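Local atomic coordinates of precorrin-6Y C5,15-methyltransferase (Decarboxylating) (Geobacter metallireducens, PDB entry 3E05), a protein that probably uses S-adenosylmethionine to methylate precorrin-6Y at carbons 5 and 15, with decarboxylation, on the route to adenosylcobalamin; this chain is its C-terminal domain. Residues Gly48-Ala52 against Phe79-Asn83; Tyr160-Cys166 against Tyr188-Lys194; Ala97-Glu101 against Gly118-Ile124; Glu27-Val31 against Val167-Lys171; Leu106-Val112 against Arg131-Val137. All blocks are in the same frame, centred on the assembly; numbering follows the deposited sequence. Where two conformers were deposited one is given.

Contact 1: residues Gly48-Ala52 against Phe79-Asn83; sequences GAGSA and FIRDN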
# COMPACT_ATOMS: atom_id res chain seq x y z
N GLY D 48 13.42 -9.02 -22.21
CA GLY D 48 12.16 -8.31 -22.40
C GLY D 48 12.35 -6.87 -21.99
O GLY D 48 11.66 -6.37 -21.09
N ALA D 49 13.28 -6.19 -22.66
CA ALA D 49 13.76 -4.87 -22.22
C ALA D 49 12.73 -3.75 -22.26
O ALA D 49 12.81 -2.80 -21.46
CB ALA D 49 15.03 -4.48 -22.96
N GLY D 50 11.76 -3.85 -23.16
CA GLY D 50 10.67 -2.87 -23.25
C GLY D 50 11.19 -1.57 -23.81
O GLY D 50 11.43 -1.47 -25.01
N SER D 51 11.38 -0.58 -22.94
CA SER D 51 11.98 0.69 -23.32
C SER D 51 13.45 0.78 -22.90
O SER D 51 14.12 1.80 -23.14
CB SER D 51 11.17 1.83 -22.72
OG SER D 51 9.89 1.84 -23.33
N ALA D 52 13.92 -0.29 -22.28
CA ALA D 52 15.29 -0.44 -21.79
C ALA D 52 15.68 0.50 -20.67
O ALA D 52 16.86 0.71 -20.43
CB ALA D 52 16.33 -0.42 -22.97
N PHE D 79 11.88 2.15 -29.81
CA PHE D 79 11.95 2.86 -28.52
C PHE D 79 13.35 2.71 -27.94
O PHE D 79 13.99 3.69 -27.56
CB PHE D 79 10.95 2.30 -27.50
CG PHE D 79 9.51 2.51 -27.84
CD1 PHE D 79 9.08 3.64 -28.53
CD2 PHE D 79 8.55 1.59 -27.42
CE1 PHE D 79 7.72 3.83 -28.83
CE2 PHE D 79 7.20 1.77 -27.70
CZ PHE D 79 6.78 2.89 -28.41
N ILE D 80 13.83 1.46 -27.89
CA ILE D 80 15.15 1.15 -27.31
C ILE D 80 16.27 1.89 -28.04
O ILE D 80 16.97 2.70 -27.42
CB ILE D 80 15.42 -0.38 -27.22
CG1 ILE D 80 14.38 -1.04 -26.30
CG2 ILE D 80 16.81 -0.64 -26.67
CD1 ILE D 80 14.42 -2.56 -26.28
N ARG D 81 16.39 1.65 -29.35
CA ARG D 81 17.30 2.38 -30.23
C ARG D 81 17.33 3.88 -29.93
O ARG D 81 18.41 4.45 -29.73
CB ARG D 81 16.91 2.14 -31.69
CG ARG D 81 18.05 2.23 -32.69
CD ARG D 81 17.61 1.78 -34.09
NE ARG D 81 17.16 0.38 -34.12
CZ ARG D 81 15.90 -0.00 -34.31
NH1 ARG D 81 14.94 0.90 -34.49
NH2 ARG D 81 15.59 -1.29 -34.31
N ASP D 82 16.15 4.50 -29.88
CA ASP D 82 16.03 5.94 -29.58
C ASP D 82 16.53 6.27 -28.18
O ASP D 82 17.27 7.24 -27.98
CB ASP D 82 14.58 6.42 -29.73
CG ASP D 82 14.13 6.53 -31.18
OD1 ASP D 82 14.89 6.13 -32.09
OD2 ASP D 82 13.00 7.03 -31.39
N ASN D 83 16.15 5.45 -27.20
CA ASN D 83 16.55 5.69 -25.81
C ASN D 83 18.05 5.52 -25.55
O ASN D 83 18.67 6.34 -24.88
CB ASN D 83 15.71 4.83 -24.86
CG ASN D 83 14.24 5.25 -24.82
OD1 ASN D 83 13.90 6.43 -24.96
ND2 ASN D 83 13.35 4.27 -24.63
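S51 and I80 are the closest backbone neighbours, their CA atoms 5.1 Å apart, where a type II' turn running from A49 to A52 lies against one side of helix 74-86. I80 does most of the filling. Its CG1 sits 3.2 Å from G50 O and its CD1 carries on along the turn to A49 CB, at 3.9 Å. The other branch, CG2, rests on A52 CB at 3.7 Å, so the isoleucine straddles the turn between two alanine methyls. One helical turn further on, N83 supplies the polar tie: ND2 donates to S51 O over 3.0 Å, lying in the carbonyl plane on a lone pair, although that oxygen is 23° out of the asparagine's own amide plane. N83 OD1 takes the backbone N-H of A17, which fixes the flip of the amide. S51 OG is hydrogen-bonded to T18 OG1 and A17 O. The GAGSA sequence fits motif I, the glycine-rich S-adenosylmethionine loop of class I methyltransferases. It follows strand 43-47 and leads into helix 53-61, with A52 as N-cap; beside it, G50 N is bonded to E71 at the end of strand 66-71, and A49 packs on A69 of the same strand.

Contact 2: residues Tyr160-Cys166 against Tyr188-Lys194; sequences YMVEVAC and YIITAWK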
# COMPACT_ATOMS: atom_id res chain seq x y z
N TYR D 160 17.19 -21.92 -5.78
CA TYR D 160 17.46 -20.52 -5.45
C TYR D 160 16.76 -20.13 -4.15
O TYR D 160 15.64 -20.58 -3.88
CB TYR D 160 16.99 -19.57 -6.57
CG TYR D 160 17.83 -19.64 -7.82
CD1 TYR D 160 19.02 -18.91 -7.94
CD2 TYR D 160 17.43 -20.43 -8.90
CE1 TYR D 160 19.80 -18.98 -9.09
CE2 TYR D 160 18.21 -20.51 -10.05
CZ TYR D 160 19.38 -19.79 -10.14
OH TYR D 160 20.14 -19.87 -11.28
N MET D 161 17.43 -19.29 -3.37
CA MET D 161 16.77 -18.52 -2.33
C MET D 161 15.96 -17.45 -3.07
O MET D 161 16.49 -16.82 -3.99
CB MET D 161 17.79 -17.83 -1.45
CG MET D 161 18.03 -18.50 -0.14
SD MET D 161 17.85 -17.31 1.19
CE MET D 161 16.06 -17.23 1.28
N VAL D 162 14.70 -17.27 -2.68
CA VAL D 162 13.81 -16.30 -3.34
C VAL D 162 13.20 -15.34 -2.31
O VAL D 162 12.66 -15.77 -1.29
CB VAL D 162 12.70 -17.01 -4.19
CG1 VAL D 162 11.70 -16.00 -4.81
CG2 VAL D 162 13.32 -17.86 -5.30
N GLU D 163 13.33 -14.04 -2.57
CA GLU D 163 12.59 -13.02 -1.83
C GLU D 163 11.57 -12.41 -2.78
O GLU D 163 11.86 -12.21 -3.96
CB GLU D 163 13.54 -11.93 -1.34
CG GLU D 163 12.82 -10.69 -0.76
CD GLU D 163 13.74 -9.51 -0.57
OE1 GLU D 163 14.55 -9.55 0.37
OE2 GLU D 163 13.67 -8.55 -1.36
N VAL D 164 10.37 -12.12 -2.27
CA VAL D 164 9.38 -11.36 -3.03
C VAL D 164 9.11 -10.06 -2.29
O VAL D 164 8.81 -10.10 -1.10
CB VAL D 164 8.06 -12.14 -3.20
CG1 VAL D 164 7.09 -11.37 -4.08
CG2 VAL D 164 8.33 -13.54 -3.75
N ALA D 165 9.22 -8.93 -2.98
CA ALA D 165 8.90 -7.62 -2.39
C ALA D 165 7.80 -6.93 -3.19
O ALA D 165 7.96 -6.61 -4.37
CB ALA D 165 10.14 -6.75 -2.32
N CYS D 166 6.65 -6.73 -2.56
CA CYS D 166 5.54 -6.05 -3.22
C CYS D 166 5.65 -4.59 -2.91
O CYS D 166 5.60 -4.18 -1.74
CB CYS D 166 4.18 -6.59 -2.78
SG CYS D 166 2.83 -5.80 -3.67
N TYR D 188 5.50 -6.73 -8.02
CA TYR D 188 6.18 -7.72 -7.20
C TYR D 188 7.59 -7.88 -7.73
O TYR D 188 7.78 -8.34 -8.85
CB TYR D 188 5.43 -9.06 -7.30
CG TYR D 188 4.08 -9.01 -6.63
CD1 TYR D 188 3.96 -9.35 -5.28
CD2 TYR D 188 2.94 -8.60 -7.32
CE1 TYR D 188 2.70 -9.33 -4.64
CE2 TYR D 188 1.69 -8.54 -6.69
CZ TYR D 188 1.58 -8.91 -5.35
OH TYR D 188 0.35 -8.84 -4.71
N ILE D 189 8.57 -7.45 -6.93
CA ILE D 189 9.98 -7.58 -7.29
C ILE D 189 10.52 -8.86 -6.67
O ILE D 189 10.67 -8.99 -5.45
CB ILE D 189 10.79 -6.34 -6.84
CG1 ILE D 189 10.19 -5.09 -7.51
CG2 ILE D 189 12.28 -6.52 -7.14
CD1 ILE D 189 10.68 -3.78 -6.96
N ILE D 190 10.84 -9.81 -7.55
CA ILE D 190 11.31 -11.14 -7.14
C ILE D 190 12.82 -11.22 -7.32
O ILE D 190 13.32 -11.02 -8.43
CB ILE D 190 10.62 -12.23 -8.00
CG1 ILE D 190 9.10 -12.09 -7.91
CG2 ILE D 190 11.09 -13.63 -7.57
CD1 ILE D 190 8.33 -12.84 -8.97
N THR D 191 13.54 -11.49 -6.23
CA THR D 191 14.99 -11.62 -6.23
C THR D 191 15.41 -13.05 -5.88
O THR D 191 14.95 -13.60 -4.88
CB THR D 191 15.64 -10.59 -5.30
OG1 THR D 191 15.12 -9.30 -5.62
CG2 THR D 191 17.18 -10.57 -5.47
N ALA D 192 16.27 -13.63 -6.70
CA ALA D 192 16.69 -15.01 -6.53
C ALA D 192 18.20 -15.13 -6.64
O ALA D 192 18.81 -14.56 -7.55
CB ALA D 192 16.00 -15.90 -7.53
N TRP D 193 18.80 -15.85 -5.71
CA TRP D 193 20.24 -16.04 -5.68
C TRP D 193 20.52 -17.37 -5.01
O TRP D 193 19.62 -17.96 -4.40
CB TRP D 193 20.94 -14.88 -4.92
CG TRP D 193 20.63 -14.83 -3.44
CD1 TRP D 193 21.44 -15.24 -2.42
CD2 TRP D 193 19.42 -14.34 -2.82
NE1 TRP D 193 20.82 -15.04 -1.21
CE2 TRP D 193 19.58 -14.49 -1.42
CE3 TRP D 193 18.22 -13.80 -3.31
CZ2 TRP D 193 18.59 -14.12 -0.50
CZ3 TRP D 193 17.22 -13.43 -2.38
CH2 TRP D 193 17.42 -13.59 -1.00
N LYS D 194 21.74 -17.86 -5.14
CA LYS D 194 22.09 -19.11 -4.48
C LYS D 194 22.69 -18.78 -3.13
O LYS D 194 23.65 -17.99 -3.03
CB LYS D 194 23.04 -19.96 -5.33
CG LYS D 194 22.43 -20.53 -6.61
CD LYS D 194 21.62 -21.79 -6.34
CE LYS D 194 21.09 -22.39 -7.62
NZ LYS D 194 22.17 -22.93 -8.49
O HOH W 1 22.89 -20.50 -10.09
O HOH W 2 12.93 -8.63 -4.15
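W193 lays its indole over M161, filling the hollow beside that side chain; the strands are antiparallel, their directions 162° apart. M161 CB sits above the six-membered ring, 3.9 Å from its centroid, while SD reaches out beside CZ2 in an oblique Met-aromatic contact. A chi1 of 67° swings the indole back over the neighbouring strand. The sheet face bearing V162, V164 and C166 is knobbed differently: V162 CG1 meets I190 CG2 at 3.7 Å, its CG2 leans on A192, and V164 CG1 nudges the edge of the Y188 ring. At that end C166 SG lies over a face of Y188, offset toward the rim, in a sulfur-aromatic contact. At the other end K194 bends round so that CE covers the face of Y160, 3.9 Å from its centroid, with NZ in a longer cation-pi position and a water joining NZ to Y160 OH. Six backbone hydrogen bonds, such as E163 N to T191 O at 2.9 Å, hold the register. One side of this hairpin receives L148 and L155 of helix 145-157, the other helix 26-35 through I189; strand 137-142 flanks strand 180-193, and a strand of the second subunit pairs with V164-C166.

Contact 3: residues Ala97-Glu101 against Gly118-Ile124; sequences AFAPE and GGMLEEI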
# COMPACT_ATOMS: atom_id res chain seq x y z
N ALA D 97 15.58 -10.54 -30.24
CA ALA D 97 15.40 -11.97 -29.95
C ALA D 97 14.14 -12.25 -29.16
O ALA D 97 13.62 -11.37 -28.46
CB ALA D 97 16.62 -12.51 -29.20
N PHE D 98 13.66 -13.49 -29.27
CA PHE D 98 12.54 -14.00 -28.49
C PHE D 98 13.11 -15.05 -27.55
O PHE D 98 13.10 -16.24 -27.86
CB PHE D 98 11.48 -14.59 -29.45
CG PHE D 98 10.20 -15.08 -28.78
CD1 PHE D 98 9.85 -14.70 -27.49
CD2 PHE D 98 9.33 -15.92 -29.48
CE1 PHE D 98 8.66 -15.16 -26.90
CE2 PHE D 98 8.15 -16.38 -28.90
CZ PHE D 98 7.82 -16.00 -27.61
N ALA D 99 13.62 -14.59 -26.40
CA ALA D 99 14.29 -15.45 -25.41
C ALA D 99 13.44 -16.66 -25.01
O ALA D 99 12.22 -16.52 -24.88
CB ALA D 99 14.67 -14.64 -24.18
N PRO D 100 14.07 -17.84 -24.80
CA PRO D 100 15.49 -18.20 -24.66
C PRO D 100 16.36 -18.23 -25.93
O PRO D 100 17.58 -18.45 -25.83
CB PRO D 100 15.44 -19.60 -24.02
CG PRO D 100 14.16 -20.17 -24.49
CD PRO D 100 13.20 -19.03 -24.64
N GLU D 101 15.76 -18.01 -27.11
CA GLU D 101 16.53 -17.83 -28.35
C GLU D 101 17.35 -16.55 -28.25
O GLU D 101 16.89 -15.55 -27.70
CB GLU D 101 15.61 -17.74 -29.57
CG GLU D 101 14.80 -19.00 -29.89
CD GLU D 101 14.02 -18.88 -31.19
OE1 GLU D 101 14.05 -19.84 -31.98
OE2 GLU D 101 13.40 -17.82 -31.43
N GLY D 118 7.15 -13.17 -22.62
CA GLY D 118 6.41 -13.55 -23.84
C GLY D 118 5.88 -14.99 -23.88
O GLY D 118 5.95 -15.65 -24.92
N GLY D 119 5.37 -15.46 -22.75
CA GLY D 119 4.87 -16.83 -22.62
C GLY D 119 5.94 -17.89 -22.45
O GLY D 119 5.63 -19.08 -22.45
N MET D 120 7.19 -17.47 -22.30
CA MET D 120 8.33 -18.40 -22.23
C MET D 120 9.06 -18.39 -20.89
O MET D 120 10.28 -18.58 -20.85
CB MET D 120 9.33 -18.12 -23.38
CG MET D 120 8.76 -18.26 -24.79
SD MET D 120 8.02 -19.87 -25.13
CE MET D 120 9.48 -20.89 -25.25
N LEU D 121 8.32 -18.21 -19.79
CA LEU D 121 8.93 -18.03 -18.46
C LEU D 121 9.79 -19.22 -17.98
O LEU D 121 10.93 -19.02 -17.57
CB LEU D 121 7.89 -17.64 -17.40
CG LEU D 121 8.43 -17.40 -15.98
CD1 LEU D 121 9.44 -16.25 -15.95
CD2 LEU D 121 7.31 -17.18 -14.94
N GLU D 122 9.23 -20.43 -18.02
CA GLU D 122 9.93 -21.62 -17.55
C GLU D 122 11.19 -21.86 -18.37
O GLU D 122 12.26 -22.18 -17.83
CB GLU D 122 9.01 -22.85 -17.61
CG GLU D 122 9.44 -23.95 -16.66
CD GLU D 122 8.65 -25.23 -16.81
OE1 GLU D 122 7.52 -25.20 -17.35
OE2 GLU D 122 9.17 -26.28 -16.39
N GLU D 123 11.05 -21.70 -19.68
CA GLU D 123 12.14 -21.92 -20.61
C GLU D 123 13.24 -20.88 -20.42
O GLU D 123 14.42 -21.20 -20.53
CB GLU D 123 11.61 -21.92 -22.04
CG GLU D 123 10.66 -23.09 -22.34
CD GLU D 123 9.17 -22.77 -22.11
OE1 GLU D 123 8.83 -21.73 -21.51
OE2 GLU D 123 8.34 -23.59 -22.55
N ILE D 124 12.85 -19.64 -20.11
CA ILE D 124 13.81 -18.58 -19.83
C ILE D 124 14.57 -18.83 -18.52
O ILE D 124 15.80 -18.68 -18.50
CB ILE D 124 13.16 -17.17 -19.83
CG1 ILE D 124 12.85 -16.74 -21.26
CG2 ILE D 124 14.08 -16.12 -19.16
CD1 ILE D 124 11.88 -15.56 -21.36
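A99 and P100 press against I124 and M120 in the buried half of this contact, which joins loops following two parallel strands, 92-96 and 111-114, of the class I methyltransferase-type sheet, the second loop running into helix 121-131. I124 fits between A99 and P100: its CD1 lies 3.7 Å from A99 O, and its CG1 is about equally close to A99 CB and to CD of the proline ring. M120 CB closes in on the same carbonyl, 3.6 Å from A99 O. The peptide before P100 is cis, a kink that turns the pyrrolidine ring to the helix, where CG rests on E123 CB at 3.9 Å. Behind this half, A99 and I124 both pack on I47 of strand 43-47.

F98 and the end of E123 make up the solvent side. F98 extends to the G118-M120 loop, its chi1 of -176° swinging the ring away from its own backbone N, and the ring edge comes up to G118 O, 3.3 Å from CZ. M120 CG comes in obliquely, 3.7 Å from F98 CZ, and its sulfur makes a distant, oblique Met-aromatic contact. A side chain on G118 would run into F98 CE1. Of the E123 side chain, it is CB that meets P100, the carboxylate leading away.

A serine at P100 takes away the CG and CD that meet E123 and I124, and would probably leave a gap there and let the preceding peptide turn trans. Apolar side chains and carbonyl oxygens meet here with no hydrogen bond between the segments, so the fit depends on complementary shape.

Contact 4: residues Glu27-Val31 against Val167-Lys171; sequences EVRAV and VNVAK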
# COMPACT_ATOMS: atom_id res chain seq x y z
N GLU D 27 10.47 4.75 -9.50
CA GLU D 27 10.63 4.27 -8.14
C GLU D 27 10.95 2.77 -8.08
O GLU D 27 11.94 2.36 -7.44
CB GLU D 27 9.40 4.61 -7.31
CG GLU D 27 9.09 6.13 -7.24
CD GLU D 27 8.32 6.68 -8.44
OE1 GLU D 27 7.90 5.93 -9.36
OE2 GLU D 27 8.14 7.91 -8.47
N VAL D 28 10.12 1.99 -8.77
CA VAL D 28 10.26 0.54 -8.88
C VAL D 28 11.57 0.17 -9.60
O VAL D 28 12.24 -0.77 -9.24
CB VAL D 28 9.00 -0.08 -9.56
CG1 VAL D 28 9.29 -1.45 -10.14
CG2 VAL D 28 7.85 -0.16 -8.55
N ARG D 29 11.94 0.96 -10.60
CA ARG D 29 13.22 0.79 -11.29
C ARG D 29 14.39 0.88 -10.30
O ARG D 29 15.26 0.06 -10.33
CB ARG D 29 13.37 1.85 -12.38
CG ARG D 29 14.45 1.56 -13.41
CD ARG D 29 14.60 2.76 -14.36
NE ARG D 29 13.32 3.17 -14.94
CZ ARG D 29 12.95 4.44 -15.13
NH1 ARG D 29 13.75 5.43 -14.79
NH2 ARG D 29 11.76 4.71 -15.66
N ALA D 30 14.39 1.91 -9.46
CA ALA D 30 15.44 2.10 -8.44
C ALA D 30 15.51 0.89 -7.51
O ALA D 30 16.59 0.36 -7.29
CB ALA D 30 15.20 3.37 -7.65
N VAL D 31 14.36 0.44 -6.99
CA VAL D 31 14.34 -0.75 -6.11
C VAL D 31 14.85 -2.00 -6.86
O VAL D 31 15.62 -2.79 -6.30
CB VAL D 31 12.90 -1.04 -5.58
CG1 VAL D 31 12.92 -2.21 -4.58
CG2 VAL D 31 12.30 0.20 -4.91
N VAL D 167 5.82 -3.80 -3.96
CA VAL D 167 6.09 -2.38 -3.83
C VAL D 167 4.89 -1.60 -4.33
O VAL D 167 4.49 -1.73 -5.48
CB VAL D 167 7.40 -1.96 -4.59
CG1 VAL D 167 7.55 -0.43 -4.64
CG2 VAL D 167 8.62 -2.63 -3.94
N ASN D 168 4.33 -0.80 -3.43
CA ASN D 168 3.20 0.06 -3.75
C ASN D 168 3.64 1.51 -3.62
O ASN D 168 4.15 1.91 -2.58
CB ASN D 168 2.01 -0.21 -2.81
CG ASN D 168 1.07 -1.28 -3.35
OD1 ASN D 168 0.27 -1.02 -4.25
ND2 ASN D 168 1.15 -2.48 -2.80
N VAL D 169 3.43 2.28 -4.69
CA VAL D 169 3.84 3.69 -4.73
C VAL D 169 2.61 4.56 -5.03
O VAL D 169 1.90 4.30 -6.00
CB VAL D 169 4.90 3.93 -5.84
CG1 VAL D 169 5.20 5.42 -6.00
CG2 VAL D 169 6.20 3.11 -5.57
N ALA D 170 2.36 5.57 -4.21
CA ALA D 170 1.35 6.59 -4.54
C ALA D 170 2.03 7.93 -4.56
O ALA D 170 2.78 8.23 -3.64
CB ALA D 170 0.24 6.61 -3.53
N LYS D 171 1.79 8.73 -5.59
CA LYS D 171 2.46 10.03 -5.77
C LYS D 171 1.48 11.17 -5.95
O LYS D 171 0.44 11.00 -6.58
CB LYS D 171 3.32 10.01 -7.03
CG LYS D 171 4.59 9.23 -6.95
CD LYS D 171 5.57 9.80 -7.96
CE LYS D 171 5.19 9.43 -9.37
NZ LYS D 171 6.36 9.53 -10.25
O HOH W 3 7.05 7.14 -11.77
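V167 meets V28 and V31 where helix 26-35 packs across strand 161-173, the edge strand of the class I methyltransferase-type alpha/beta sheet in this chain. The two short segments run at 146° to each other, 9.8 Å between axes, an ordinary helix-on-sheet spacing. The first residue of the strand segment, V167, sends CG1 to V28 CG2 at 3.9 Å, the two valines lying alongside with their branches running in opposed senses, while its CG2 stands a looser 4.4 Å from V31 CG1. N168 turns from the helix, and its side chain packs on other subunits. V169 faces the helix again and lies under the aliphatic part of E27: CG2 is 3.9 Å from E27 CB, and CG1 flanks E27 CG. After A170, which is paired with a strand of the second subunit, K171 rises to the carboxylate from the opposite direction. The bend at chi2 of E27 (83°) carries that carboxylate over V169 toward the lysine. K35 of the second subunit forms a further salt bridge with E27 OE2, so two ammonium groups converge on one oxygen at the interface with that subunit, which would probably help keep this buried glutamate ionised. A water bridges the other oxygen, donating to E27 OE1 and accepting from K171 NZ. The direct bond, K171 NZ to E27 OE2 at 3.0 Å, uses the syn lone pair of OE2.

Contact 5: residues Leu106-Val112 against Arg131-Val137; sequences LPDPDRV and RLKSEGV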
# COMPACT_ATOMS: atom_id res chain seq x y z
N LEU D 106 25.45 -14.64 -26.36
CA LEU D 106 25.79 -13.71 -25.28
C LEU D 106 26.82 -14.32 -24.33
O LEU D 106 26.85 -15.54 -24.17
CB LEU D 106 24.52 -13.32 -24.51
CG LEU D 106 23.30 -12.83 -25.28
CD1 LEU D 106 22.15 -12.65 -24.29
CD2 LEU D 106 23.56 -11.54 -26.02
N PRO D 107 27.66 -13.48 -23.69
CA PRO D 107 28.50 -14.01 -22.62
C PRO D 107 27.66 -14.39 -21.41
O PRO D 107 26.55 -13.85 -21.23
CB PRO D 107 29.43 -12.84 -22.27
CG PRO D 107 28.86 -11.66 -22.87
CD PRO D 107 27.91 -12.05 -23.94
N ASP D 108 28.18 -15.31 -20.60
CA ASP D 108 27.55 -15.73 -19.35
C ASP D 108 27.27 -14.53 -18.44
O ASP D 108 28.10 -13.63 -18.31
CB ASP D 108 28.39 -16.77 -18.63
CG ASP D 108 28.53 -18.05 -19.42
OD1 ASP D 108 28.11 -18.08 -20.60
OD2 ASP D 108 29.06 -19.04 -18.87
N PRO D 109 26.06 -14.50 -17.85
CA PRO D 109 25.65 -13.35 -17.07
C PRO D 109 25.96 -13.47 -15.57
O PRO D 109 25.91 -14.57 -15.00
CB PRO D 109 24.15 -13.31 -17.30
CG PRO D 109 23.75 -14.78 -17.43
CD PRO D 109 25.00 -15.53 -17.91
N ASP D 110 26.31 -12.35 -14.97
CA ASP D 110 26.39 -12.22 -13.53
C ASP D 110 25.00 -11.85 -12.99
O ASP D 110 24.68 -12.17 -11.86
CB ASP D 110 27.36 -11.11 -13.15
CG ASP D 110 28.80 -11.45 -13.52
OD1 ASP D 110 29.36 -12.35 -12.88
OD2 ASP D 110 29.35 -10.80 -14.43
N ARG D 111 24.23 -11.14 -13.80
CA ARG D 111 22.99 -10.49 -13.36
C ARG D 111 21.96 -10.65 -14.48
O ARG D 111 22.27 -10.40 -15.64
CB ARG D 111 23.23 -9.00 -13.07
CG ARG D 111 24.21 -8.70 -11.95
CD ARG D 111 23.76 -9.30 -10.63
NE ARG D 111 24.59 -8.91 -9.50
CZ ARG D 111 25.63 -9.61 -9.05
NH1 ARG D 111 25.99 -10.76 -9.62
NH2 ARG D 111 26.33 -9.15 -8.01
N VAL D 112 20.76 -11.13 -14.15
CA VAL D 112 19.72 -11.18 -15.15
C VAL D 112 18.47 -10.54 -14.59
O VAL D 112 18.03 -10.90 -13.49
CB VAL D 112 19.41 -12.62 -15.61
CG1 VAL D 112 18.24 -12.61 -16.57
CG2 VAL D 112 20.62 -13.24 -16.31
N ARG D 131 23.26 -20.92 -17.37
CA ARG D 131 24.31 -19.98 -17.72
C ARG D 131 24.81 -19.11 -16.56
O ARG D 131 25.92 -18.55 -16.65
CB ARG D 131 23.84 -19.07 -18.85
CG ARG D 131 23.37 -19.80 -20.12
CD ARG D 131 24.52 -20.26 -21.03
NE ARG D 131 25.52 -19.22 -21.26
CZ ARG D 131 25.42 -18.24 -22.15
NH1 ARG D 131 24.36 -18.15 -22.95
NH2 ARG D 131 26.40 -17.35 -22.26
N LEU D 132 24.01 -18.96 -15.50
CA LEU D 132 24.28 -17.94 -14.47
C LEU D 132 25.57 -18.19 -13.71
O LEU D 132 25.78 -19.28 -13.18
CB LEU D 132 23.10 -17.81 -13.49
CG LEU D 132 23.12 -16.57 -12.58
CD1 LEU D 132 22.75 -15.32 -13.36
CD2 LEU D 132 22.19 -16.76 -11.36
N LYS D 133 26.42 -17.16 -13.68
CA LYS D 133 27.73 -17.24 -13.01
C LYS D 133 27.62 -17.37 -11.50
O LYS D 133 26.56 -17.13 -10.91
CB LYS D 133 28.59 -16.04 -13.39
CG LYS D 133 28.99 -16.03 -14.87
CD LYS D 133 29.55 -14.68 -15.29
CE LYS D 133 31.01 -14.50 -14.85
NZ LYS D 133 31.49 -13.12 -15.15
N SER D 134 28.72 -17.78 -10.88
CA SER D 134 28.83 -17.90 -9.43
C SER D 134 28.55 -16.54 -8.80
O SER D 134 28.95 -15.51 -9.34
CB SER D 134 30.23 -18.39 -9.05
OG SER D 134 30.30 -18.63 -7.65
N GLU D 135 27.83 -16.56 -7.68
CA GLU D 135 27.35 -15.34 -6.99
C GLU D 135 26.42 -14.49 -7.86
O GLU D 135 26.28 -13.28 -7.64
CB GLU D 135 28.52 -14.50 -6.47
CG GLU D 135 29.42 -15.19 -5.47
CD GLU D 135 30.59 -14.32 -5.07
OE1 GLU D 135 31.49 -14.11 -5.91
OE2 GLU D 135 30.61 -13.83 -3.92
N GLY D 136 25.76 -15.13 -8.83
CA GLY D 136 24.80 -14.45 -9.70
C GLY D 136 23.53 -14.04 -8.97
O GLY D 136 23.25 -14.56 -7.90
N VAL D 137 22.79 -13.10 -9.54
CA VAL D 137 21.50 -12.65 -9.01
C VAL D 137 20.52 -12.57 -10.18
O VAL D 137 20.85 -12.02 -11.23
CB VAL D 137 21.57 -11.24 -8.30
CG1 VAL D 137 20.19 -10.81 -7.71
CG2 VAL D 137 22.66 -11.21 -7.24
O HOH W 4 28.28 -19.99 -16.41
O HOH W 5 28.47 -12.66 -10.24
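R131 turns the edge of its guanidinium to D108; the side chains meet nearly perpendicular, their flat groups inclined 63° to one another. NE donates to D108 OD1 at 2.9 Å; NH2 points at the same oxygen, at a modelled distance so short that its exact value is doubtful. OD1 lies in the guanidinium plane, yet NE meets it from above the carboxylate plane. NH2 also bonds L106 O over 2.7 Å, and NH1 reaches L103 O, so the group is gripped round its edge. Bends at chi2 and chi3 (-80° and -47°) fold the arginine back to these acceptors. Shortening R131 to an alanine removes the guanidinium, and would probably leave the D108 carboxylate without its cationic mate and L106 O without that donor.

The two segments bracket helix 121-131 in a beta-alpha-beta crossover of the Rossmann-like sheet: strand 111-114 goes in, strand 137-142 comes out, and R111 and V137 form a parallel pair. V112 N bonds V137 O at 3.1 Å, while D110 O accepts both V137 N and R111 NH1. The R111 guanidinium lies flat over V137, CG2 standing 3.7 Å above its plane, with NH2 bonded to R37 O beyond. K133 N reaches P109 O at 3.0 Å; L132 CD1 rests beside that oxygen and points on to V112 CG2. K133 NZ, on a side chain modelled in two conformers, makes a weak salt bridge to D110, whose OD2 is also held by V43 N.

How the contacts relate
All five contacts belong to one seven-stranded sheet of order 3-2-1-4-5-7-6, the class I methyltransferase arrangement, and its flanking helices. Contacts 1 and 3 gather loops at the C-terminal ends of the parallel strands, centres about 18 Å apart, where this family binds S-adenosylmethionine. Contact 5 closes a crossover at the other end, and its V137 and L132 touch contact 2 at T191 and Y160. Contacts 2 and 4 share strand 161-173, meet through I189 against V31 and V167, and both reach the second subunit. Contact 4 pairs residues from near the two ends of the chain, so contacts 1, 3 and 5 fall between its segments. Assembly and probable cofactor regions thus lie apart.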